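Local coordinates for protein acetyl-CoA acetyltransferase (Mycobacterium smegmatis, PDB 4EGV) that belongs to the thiolase family and is probably an acyltransferase, built as a monomeric thiolase-like protein with an additional C-terminal domain, at residues S117-A122 / G418-E423; A273-M278 / H386-A391. All coordinates share one frame; numbering follows the deposited sequence.

Contact 1: S117-A122 / G418-E423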
loop_
_atom_site.group_PDB
_atom_site.type_symbol
_atom_site.label_atom_id
_atom_site.label_comp_id
_atom_site.label_asym_id
_atom_site.label_seq_id
_atom_site.Cartn_x
_atom_site.Cartn_y
_atom_site.Cartn_z
ATOM N N SER A 117 0.054 -2.200 7.166
ATOM C CA SER A 117 0.352 -2.876 8.415
ATOM C C SER A 117 1.701 -3.542 8.563
ATOM O O SER A 117 2.268 -3.456 9.655
ATOM C CB SER A 117 -0.751 -3.824 8.861
ATOM O OG SER A 117 -0.977 -4.858 7.932
ATOM N N PRO A 118 2.239 -4.185 7.491
ATOM C CA PRO A 118 3.567 -4.807 7.656
ATOM C C PRO A 118 4.624 -3.784 8.061
ATOM O O PRO A 118 5.460 -4.048 8.927
ATOM C CB PRO A 118 3.877 -5.317 6.255
ATOM C CG PRO A 118 2.612 -5.384 5.602
ATOM C CD PRO A 118 1.747 -4.355 6.122
ATOM N N GLN A 119 4.571 -2.617 7.432
ATOM C CA GLN A 119 5.572 -1.600 7.678
ATOM C C GLN A 119 5.292 -0.806 8.961
ATOM O O GLN A 119 6.221 -0.487 9.692
ATOM C CB GLN A 119 5.807 -0.728 6.425
ATOM C CG GLN A 119 6.789 0.322 6.588
ATOM C CD GLN A 119 8.120 -0.198 6.786
ATOM O OE1 GLN A 119 8.645 -0.135 7.877
ATOM N NE2 GLN A 119 8.712 -0.720 5.745
ATOM N N HIS A 120 4.017 -0.543 9.249
ATOM C CA HIS A 120 3.604 -0.007 10.554
ATOM C C HIS A 120 4.107 -0.890 11.728
ATOM O O HIS A 120 4.617 -0.397 12.738
ATOM C CB HIS A 120 2.081 0.197 10.589
ATOM C CG HIS A 120 1.588 1.091 11.693
ATOM N ND1 HIS A 120 1.384 0.653 12.994
ATOM C CD2 HIS A 120 1.188 2.385 11.671
ATOM C CE1 HIS A 120 0.915 1.652 13.727
ATOM N NE2 HIS A 120 0.797 2.717 12.952
ATOM N N LEU A 121 3.985 -2.196 11.549
ATOM C CA LEU A 121 4.372 -3.184 12.522
ATOM C C LEU A 121 5.863 -3.246 12.756
ATOM O O LEU A 121 6.312 -3.291 13.913
ATOM C CB LEU A 121 3.905 -4.548 12.024
ATOM C CG LEU A 121 3.047 -5.480 12.878
ATOM C CD1 LEU A 121 2.255 -4.783 13.973
ATOM C CD2 LEU A 121 2.136 -6.190 11.892
ATOM N N ALA A 122 6.626 -3.276 11.657
ATOM C CA ALA A 122 8.069 -3.224 11.759
ATOM C C ALA A 122 8.536 -1.941 12.449
ATOM O O ALA A 122 9.390 -1.988 13.279
ATOM C CB ALA A 122 8.710 -3.379 10.411
ATOM N N GLY A 418 9.390 2.717 5.523
ATOM C CA GLY A 418 10.612 2.290 6.141
ATOM C C GLY A 418 11.788 2.429 5.183
ATOM O O GLY A 418 11.680 2.195 3.985
ATOM N N ILE A 419 12.926 2.846 5.718
ATOM C CA ILE A 419 14.151 2.923 4.965
ATOM C C ILE A 419 15.126 2.024 5.668
ATOM O O ILE A 419 15.297 2.121 6.849
ATOM C CB ILE A 419 14.694 4.367 4.852
ATOM C CG1 ILE A 419 13.638 5.275 4.195
ATOM C CG2 ILE A 419 16.003 4.362 4.092
ATOM C CD1 ILE A 419 14.040 6.689 3.940
ATOM N N TYR A 420 15.744 1.143 4.893
ATOM C CA TYR A 420 16.648 0.091 5.363
ATOM C C TYR A 420 18.081 0.241 4.806
ATOM O O TYR A 420 18.267 0.721 3.687
ATOM C CB TYR A 420 16.063 -1.258 4.954
ATOM C CG TYR A 420 14.682 -1.483 5.492
ATOM C CD1 TYR A 420 14.510 -2.033 6.737
ATOM C CD2 TYR A 420 13.559 -1.139 4.777
ATOM C CE1 TYR A 420 13.250 -2.220 7.264
ATOM C CE2 TYR A 420 12.321 -1.327 5.293
ATOM C CZ TYR A 420 12.171 -1.864 6.546
ATOM O OH TYR A 420 10.933 -2.099 7.089
ATOM N N SER A 421 19.069 -0.158 5.608
ATOM C CA SER A 421 20.504 -0.147 5.262
ATOM C C SER A 421 21.340 -0.988 6.224
ATOM O O SER A 421 20.983 -1.188 7.373
ATOM C CB SER A 421 21.062 1.264 5.295
ATOM O OG SER A 421 22.399 1.261 4.902
ATOM N N THR A 422 22.479 -1.463 5.751
ATOM C CA THR A 422 23.442 -2.159 6.603
ATOM C C THR A 422 24.282 -1.215 7.468
ATOM O O THR A 422 24.874 -1.635 8.466
ATOM C CB THR A 422 24.409 -3.007 5.781
ATOM O OG1 THR A 422 24.890 -2.243 4.675
ATOM C CG2 THR A 422 23.736 -4.277 5.298
ATOM N N GLU A 423 24.333 0.054 7.060
ATOM C CA GLU A 423 25.066 1.117 7.754
ATOM C C GLU A 423 24.450 1.389 9.147
ATOM O O GLU A 423 23.322 1.836 9.239
ATOM C CB GLU A 423 25.139 2.387 6.879
ATOM C CG GLU A 423 26.255 3.401 7.247
ATOM C CD GLU A 423 26.032 4.812 6.629
ATOM O OE1 GLU A 423 26.278 4.985 5.400
ATOM O OE2 GLU A 423 25.617 5.747 7.370
#
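Q119 and A122, on one side of the first turns of helix 117-130, face G418 and Y420 near the end of strand 414-421. This is helix-on-sheet packing in the layered thiolase fold, where buried helices run between beta-sheets. The segment axes pass 10.0 Å apart, and Q119 and Y420 reach across, the glutamine also lying on the G418 backbone. Ahead of Q119, P118 turns to helix 383-397, touching S384 and M385. Q119 then does most of the work: its CG lies anti to the backbone N (chi1 180°) and the chain bends at chi2, which swings the carboxamide over G418. Because G418 has no side chain, Q119 OE1 can lie 3.6 Å from G418 CA, in the direction a CB would take, while V405 and A407 of strand 402-409 also touch the glutamine. The amide end suits this buried place because it can donate: Q119 NE2 gives a moderately bent hydrogen bond to Y420 OH (2.9 Å, 144° at the hydrogen). The hydroxyl lies close to the amide plane, and NE2 comes to the phenol at its edge, in the plane of the ring and not over a face; the two flat groups are turned 43° against each other. Further along, the small A122 leaves room for the phenol end, and its CB comes 4.2 Å from Y420 OH.

Contact 2: A273-M278 / H386-A391; sequences AALLMM and HGIAEA
L275 and I388 meet where strand 271-279 crosses helix 383-397, their side chains running at about a right angle to each other. Both methyls of the leucine take part: L275 CD2 lies 3.6 Å from I388 CG2, and L275 CD1 is hardly farther from the same methyl, at 3.7 Å. The isoleucine branch is set for this by its first torsion, which places CG2 anti to the backbone N, so that the L275 fork closes on it. A branched residue on each side gives a broad apolar contact between the two side chains, and V25 of the neighbouring strand 20-29 touches both L275 and A389. In the thiolase fold this is a helix of the central layer resting on a sheet, here with segment axes 8.3 Å apart and inclined at 54°. Two residues before L275 on the strand, A273 points to the same side and meets H386 by a CH-pi contact. Its CB stands 3.6 Å from the ring centroid, over one face and only 15° off the normal, shifted toward the CE1 and NE2 rim. The short alanine lets the imidazole lie flat above it. H386 leaves the helix with its CB directed away from the strand, and the ring end returns toward A273; ND1 is hydrogen-bonded to Q27 NE2, and the ring also meets that of F376 at a steep angle.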
loop_
_atom_site.group_PDB
_atom_site.type_symbol
_atom_site.label_atom_id
_atom_site.label_comp_id
_atom_site.label_asym_id
_atom_site.label_seq_id
_atom_site.Cartn_x
_atom_site.Cartn_y
_atom_site.Cartn_z
ATOM N N ALA A 273 4.921 -14.429 4.175
ATOM C CA ALA A 273 6.132 -13.678 4.425
ATOM C C ALA A 273 6.342 -13.502 5.944
ATOM O O ALA A 273 5.380 -13.403 6.666
ATOM C CB ALA A 273 6.073 -12.357 3.679
ATOM N N ALA A 274 7.589 -13.486 6.418
ATOM C CA ALA A 274 7.919 -13.268 7.817
ATOM C C ALA A 274 9.155 -12.403 7.979
ATOM O O ALA A 274 10.058 -12.452 7.161
ATOM C CB ALA A 274 8.096 -14.575 8.509
ATOM N N LEU A 275 9.181 -11.593 9.031
ATOM C CA LEU A 275 10.375 -10.834 9.396
ATOM C C LEU A 275 10.845 -11.103 10.820
ATOM O O LEU A 275 10.096 -11.037 11.753
ATOM C CB LEU A 275 10.158 -9.313 9.209
ATOM C CG LEU A 275 9.482 -8.809 7.923
ATOM C CD1 LEU A 275 8.946 -7.398 8.074
ATOM C CD2 LEU A 275 10.406 -8.931 6.727
ATOM N N LEU A 276 12.113 -11.383 10.974
ATOM C CA LEU A 276 12.680 -11.580 12.269
ATOM C C LEU A 276 13.549 -10.402 12.663
ATOM O O LEU A 276 14.458 -10.047 11.973
ATOM C CB LEU A 276 13.469 -12.877 12.264
ATOM C CG LEU A 276 14.110 -13.450 13.534
ATOM C CD1 LEU A 276 13.124 -13.713 14.729
ATOM C CD2 LEU A 276 14.891 -14.677 13.107
HETATM N N MSE A 277 13.250 -9.813 13.807
HETATM C CA MSE A 277 13.841 -8.573 14.250
HETATM C C MSE A 277 14.282 -8.696 15.685
HETATM O O MSE A 277 13.665 -9.398 16.474
HETATM C CB MSE A 277 12.791 -7.509 14.161
HETATM C CG MSE A 277 13.311 -6.080 14.217
HETATM SE SE MSE A 277 11.822 -4.753 14.076
HETATM C CE MSE A 277 10.675 -5.765 12.872
HETATM N N MSE A 278 15.341 -7.985 16.031
HETATM C CA MSE A 278 16.028 -8.169 17.309
HETATM C C MSE A 278 16.788 -6.916 17.710
HETATM O O MSE A 278 17.091 -6.080 16.883
HETATM C CB MSE A 278 17.088 -9.261 17.159
HETATM C CG MSE A 278 16.762 -10.625 17.606
HETATM SE SE MSE A 278 18.207 -11.879 17.079
HETATM C CE MSE A 278 19.300 -10.575 16.208
ATOM N N HIS A 386 6.575 -8.726 1.700
ATOM C CA HIS A 386 7.400 -9.173 0.613
ATOM C C HIS A 386 8.390 -8.071 0.124
ATOM O O HIS A 386 9.533 -8.350 -0.170
ATOM C CB HIS A 386 6.484 -9.675 -0.513
ATOM C CG HIS A 386 5.719 -10.903 -0.134
ATOM N ND1 HIS A 386 6.288 -12.158 -0.144
ATOM C CD2 HIS A 386 4.447 -11.065 0.307
ATOM C CE1 HIS A 386 5.397 -13.041 0.251
ATOM N NE2 HIS A 386 4.273 -12.404 0.523
ATOM N N GLY A 387 7.893 -6.839 0.051
ATOM C CA GLY A 387 8.676 -5.644 -0.167
ATOM C C GLY A 387 9.829 -5.475 0.800
ATOM O O GLY A 387 10.970 -5.312 0.380
ATOM N N ILE A 388 9.514 -5.529 2.088
ATOM C CA ILE A 388 10.503 -5.501 3.143
ATOM C C ILE A 388 11.527 -6.627 3.018
ATOM O O ILE A 388 12.732 -6.404 3.184
ATOM C CB ILE A 388 9.856 -5.479 4.542
ATOM C CG1 ILE A 388 8.958 -4.253 4.666
ATOM C CG2 ILE A 388 10.891 -5.487 5.634
ATOM C CD1 ILE A 388 8.085 -4.170 5.922
ATOM N N ALA A 389 11.062 -7.835 2.746
ATOM C CA ALA A 389 11.975 -8.942 2.577
ATOM C C ALA A 389 12.929 -8.689 1.398
ATOM O O ALA A 389 14.112 -8.852 1.552
ATOM C CB ALA A 389 11.250 -10.263 2.466
ATOM N N GLU A 390 12.416 -8.244 0.262
ATOM C CA GLU A 390 13.248 -7.957 -0.899
ATOM C C GLU A 390 14.236 -6.808 -0.659
ATOM O O GLU A 390 15.388 -6.892 -1.094
ATOM C CB GLU A 390 12.429 -7.667 -2.167
ATOM C CG GLU A 390 11.788 -8.836 -2.855
ATOM C CD GLU A 390 12.668 -10.080 -3.036
ATOM O OE1 GLU A 390 13.925 -9.998 -2.967
ATOM O OE2 GLU A 390 12.069 -11.168 -3.259
ATOM N N ALA A 391 13.758 -5.748 0.004
ATOM C CA ALA A 391 14.589 -4.640 0.491
ATOM C C ALA A 391 15.732 -5.091 1.331
ATOM O O ALA A 391 16.838 -4.684 1.091
ATOM C CB ALA A 391 13.781 -3.641 1.261
#

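How the contacts relate
Counting from the N terminus, contact 1 opens first, at the start of helix 117-130; contact 2 begins later, at strand 271-279. Helix 383-397 closes contact 2, and strand 414-421 closes contact 1 soon after, so the shorter loop, with 107 residues between its segments, lies wholly within the longer one of 295. Both strands belong to the same mixed sheet, separated there by strands 20-29 and 294-303. Helices 117-130 and 383-397 pack side by side against this sheet and touch each other, with M277 of strand 271-279 also reaching A122. The centres lie about 8 Å apart, and I388 joins the two sites: its CD1 is 3.5 Å from Q119 NE2.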